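Local coordinates for protein kinase A regulatory subunit, putative (Trypanosoma cruzi, PDB 6FTF) that binds 7-cyano-7-deazainosine in two cyclic nucleotide-binding domains and probably regulates a cAMP-independent protein kinase A, at residues T209-R215 with A246-T252. Residues are numbered along the deposited sequence; the frame is centred on the assembly and turned at random. Where two conformers were deposited one is given.
With 7CI (7-cyano-7-deazainosine), chain E.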
loop_
_atom_site.group_PDB
_atom_site.type_symbol
_atom_site.label_atom_id
_atom_site.label_comp_id
_atom_site.label_asym_id
_atom_site.label_seq_id
_atom_site.Cartn_x
_atom_site.Cartn_y
_atom_site.Cartn_z
ATOM N N THR A 209 13.706 -17.589 -9.350
ATOM C CA THR A 209 14.608 -17.655 -8.209
ATOM C C THR A 209 15.588 -16.493 -8.241
ATOM O O THR A 209 15.945 -15.985 -9.302
ATOM C CB THR A 209 15.354 -18.999 -8.242
ATOM O OG1 THR A 209 14.378 -20.054 -8.198
ATOM C CG2 THR A 209 16.312 -19.179 -7.093
ATOM N N VAL A 210 15.966 -16.038 -7.047
ATOM C CA VAL A 210 16.908 -14.940 -6.858
ATOM C C VAL A 210 17.995 -15.365 -5.888
ATOM O O VAL A 210 17.820 -16.282 -5.086
ATOM C CB VAL A 210 16.229 -13.641 -6.337
ATOM C CG1 VAL A 210 15.091 -13.229 -7.271
ATOM C CG2 VAL A 210 15.723 -13.821 -4.897
ATOM N N GLU A 211 19.117 -14.651 -5.937
ATOM C CA GLU A 211 20.199 -14.815 -4.975
ATOM C C GLU A 211 20.458 -13.493 -4.270
ATOM O O GLU A 211 20.374 -12.427 -4.873
ATOM C CB GLU A 211 21.494 -15.320 -5.633
ATOM C CG GLU A 211 22.063 -14.416 -6.723
ATOM C CD GLU A 211 23.260 -15.019 -7.461
ATOM O OE1 GLU A 211 23.836 -14.323 -8.341
ATOM O OE2 GLU A 211 23.630 -16.182 -7.179
ATOM N N VAL A 212 20.754 -13.588 -2.985
ATOM C CA VAL A 212 21.057 -12.441 -2.133
ATOM C C VAL A 212 22.566 -12.420 -1.942
ATOM O O VAL A 212 23.144 -13.436 -1.550
ATOM C CB VAL A 212 20.341 -12.581 -0.783
ATOM C CG1 VAL A 212 20.667 -11.425 0.129
ATOM C CG2 VAL A 212 18.838 -12.668 -0.971
ATOM N N ILE A 213 23.190 -11.270 -2.178
ATOM C CA ILE A 213 24.641 -11.156 -2.194
ATOM C C ILE A 213 25.052 -10.038 -1.241
ATOM O O ILE A 213 24.782 -8.856 -1.497
ATOM C CB ILE A 213 25.163 -10.911 -3.616
ATOM C CG1 ILE A 213 24.706 -12.055 -4.534
ATOM C CG2 ILE A 213 26.673 -10.768 -3.633
ATOM C CD1 ILE A 213 24.999 -11.813 -5.988
ATOM N N GLY A 214 25.702 -10.417 -0.139
ATOM C CA GLY A 214 26.229 -9.484 0.835
ATOM C C GLY A 214 27.681 -9.157 0.546
ATOM O O GLY A 214 28.159 -9.302 -0.581
ATOM N N ARG A 215 28.404 -8.741 1.585
ATOM C CA ARG A 215 29.809 -8.377 1.466
ATOM C C ARG A 215 30.579 -9.025 2.601
ATOM O O ARG A 215 30.143 -8.978 3.755
ATOM C CB ARG A 215 29.977 -6.851 1.534
ATOM C CG ARG A 215 29.241 -6.092 0.428
ATOM C CD ARG A 215 29.822 -6.360 -0.958
ATOM N NE ARG A 215 29.161 -5.571 -1.993
ATOM C CZ ARG A 215 28.097 -5.959 -2.696
ATOM N NH1 ARG A 215 27.535 -7.134 -2.498
ATOM N NH2 ARG A 215 27.592 -5.148 -3.611
ATOM N N ALA A 246 22.241 -5.657 0.758
ATOM C CA ALA A 246 22.593 -6.752 -0.126
ATOM C C ALA A 246 22.091 -6.445 -1.522
ATOM O O ALA A 246 21.128 -5.696 -1.694
ATOM C CB ALA A 246 21.954 -8.059 0.341
ATOM N N ASP A 247 22.756 -7.037 -2.509
ATOM C CA ASP A 247 22.184 -7.130 -3.836
ATOM C C ASP A 247 21.191 -8.282 -3.845
ATOM O O ASP A 247 21.371 -9.280 -3.152
ATOM C CB ASP A 247 23.249 -7.450 -4.877
ATOM C CG ASP A 247 24.404 -6.473 -4.875
ATOM O OD1 ASP A 247 24.168 -5.281 -5.128
ATOM O OD2 ASP A 247 25.564 -6.923 -4.671
ATOM N N VAL A 248 20.177 -8.182 -4.699
ATOM C CA VAL A 248 19.302 -9.306 -5.006
ATOM C C VAL A 248 19.290 -9.442 -6.515
ATOM O O VAL A 248 18.940 -8.484 -7.219
ATOM C CB VAL A 248 17.881 -9.117 -4.454
ATOM C CG1 VAL A 248 17.058 -10.337 -4.787
ATOM C CG2 VAL A 248 17.926 -8.860 -2.949
ATOM N N VAL A 249 19.722 -10.603 -7.008
ATOM C CA VAL A 249 19.977 -10.819 -8.429
ATOM C C VAL A 249 19.111 -11.973 -8.917
ATOM O O VAL A 249 19.068 -13.028 -8.281
ATOM C CB VAL A 249 21.467 -11.131 -8.675
ATOM C CG1 VAL A 249 21.750 -11.275 -10.167
ATOM C CG2 VAL A 249 22.340 -10.055 -8.041
ATOM N N ALA A 250 18.469 -11.814 -10.072
ATOM C CA ALA A 250 17.696 -12.912 -10.651
ATOM C C ALA A 250 18.634 -14.030 -11.099
ATOM O O ALA A 250 19.617 -13.786 -11.802
ATOM C CB ALA A 250 16.899 -12.419 -11.851
ATOM N N THR A 251 18.362 -15.264 -10.679
ATOM C CA THR A 251 19.133 -16.407 -11.173
ATOM C C THR A 251 18.420 -17.171 -12.285
ATOM O O THR A 251 19.056 -18.013 -12.941
ATOM C CB THR A 251 19.489 -17.389 -10.050
ATOM O OG1 THR A 251 18.301 -17.992 -9.531
ATOM C CG2 THR A 251 20.269 -16.714 -8.941
ATOM N N THR A 252 17.136 -16.947 -12.479
ATOM C CA THR A 252 16.356 -17.414 -13.607
ATOM C C THR A 252 15.631 -16.190 -14.121
ATOM O O THR A 252 15.790 -15.089 -13.581
ATOM C CB THR A 252 15.303 -18.431 -13.143
ATOM O OG1 THR A 252 14.377 -17.803 -12.238
ATOM C CG2 THR A 252 15.951 -19.597 -12.423
HETATM C C1 7CI E . 17.474 -9.271 1.458
HETATM N N1 7CI E . 18.532 -9.607 2.485
HETATM O O1 7CI E . 17.988 -8.330 0.542
HETATM C C2 7CI E . 18.650 -10.788 3.066
HETATM N N2 7CI E . 17.931 -11.919 2.868
HETATM O O2 7CI E . 15.131 -8.951 1.386
HETATM C C3 7CI E . 18.309 -13.032 3.527
HETATM N N3 7CI E . 19.357 -12.998 4.462
HETATM O O3 7CI E . 15.402 -6.404 2.111
HETATM C C4 7CI E . 20.069 -11.855 4.704
HETATM N N4 7CI E . 22.172 -8.238 5.204
HETATM C C5 7CI E . 19.751 -10.691 3.972
HETATM O O5 7CI E . 20.964 -11.910 5.594
HETATM C C6 7CI E . 20.272 -9.331 3.887
HETATM C C7 7CI E . 19.464 -8.729 2.933
HETATM C C8 7CI E . 21.311 -8.742 4.607
HETATM C C9 7CI E . 16.280 -8.632 2.078
HETATM C C10 7CI E . 16.601 -7.230 2.007
HETATM C C11 7CI E . 17.220 -7.135 0.596
HETATM C C12 7CI E . 18.171 -5.889 0.386
HETATM O O4 7CI E . 19.041 -5.768 1.456
#
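Asp-247 lies at the edge of the Arg-215 guanidinium, near its plane: NH1 and NH2 both point end-on at the single oxygen OD2, which lies 2.9 Å from NH2 and only 4° out of the guanidinium plane. The two groups are not coplanar; their planes stand 35° apart, and both nitrogens reach OD2 from the same face of the carboxylate. A bend at chi2 (-67°) turns the arginine chain back toward the strand, where NH1 also donates to the carbonyl O of Gly-214. Tyr-195 meets both partners: its backbone N bonds Asp-247 OD1, and its ring makes a cation-pi contact with Arg-215.

Next to this salt bridge the strands pair antiparallel, with hydrogen-bonded pairs Ile-213/Asp-247 and Glu-211/Val-249. On the face bearing these four side chains Ile-213 CD1 packs 3.8 Å from Val-249 CG2, and Glu-211 lies alongside Val-249, its carboxylate going on to Lys-223. The other face looks into the nucleoside pocket: Val-212 CG1 touches Ala-246 CB and, at 3.6 Å, C2 of 7-cyano-7-deazainosine, while Val-248 CG2 sits 3.5 Å from the ribose O1. At the far end Thr-209 N donates to Thr-252 OG1 (3.0 Å).

These are the two inner strands of a four-stranded antiparallel sheet in the second cyclic nucleotide-binding domain, a cupin-type beta-roll, flanked by 221-228 and 191-193; helix 285-293 bonds Arg-215 N through Tyr-286 OH, and helix 235-240 brings Leu-236 and Glu-237 to the ligand.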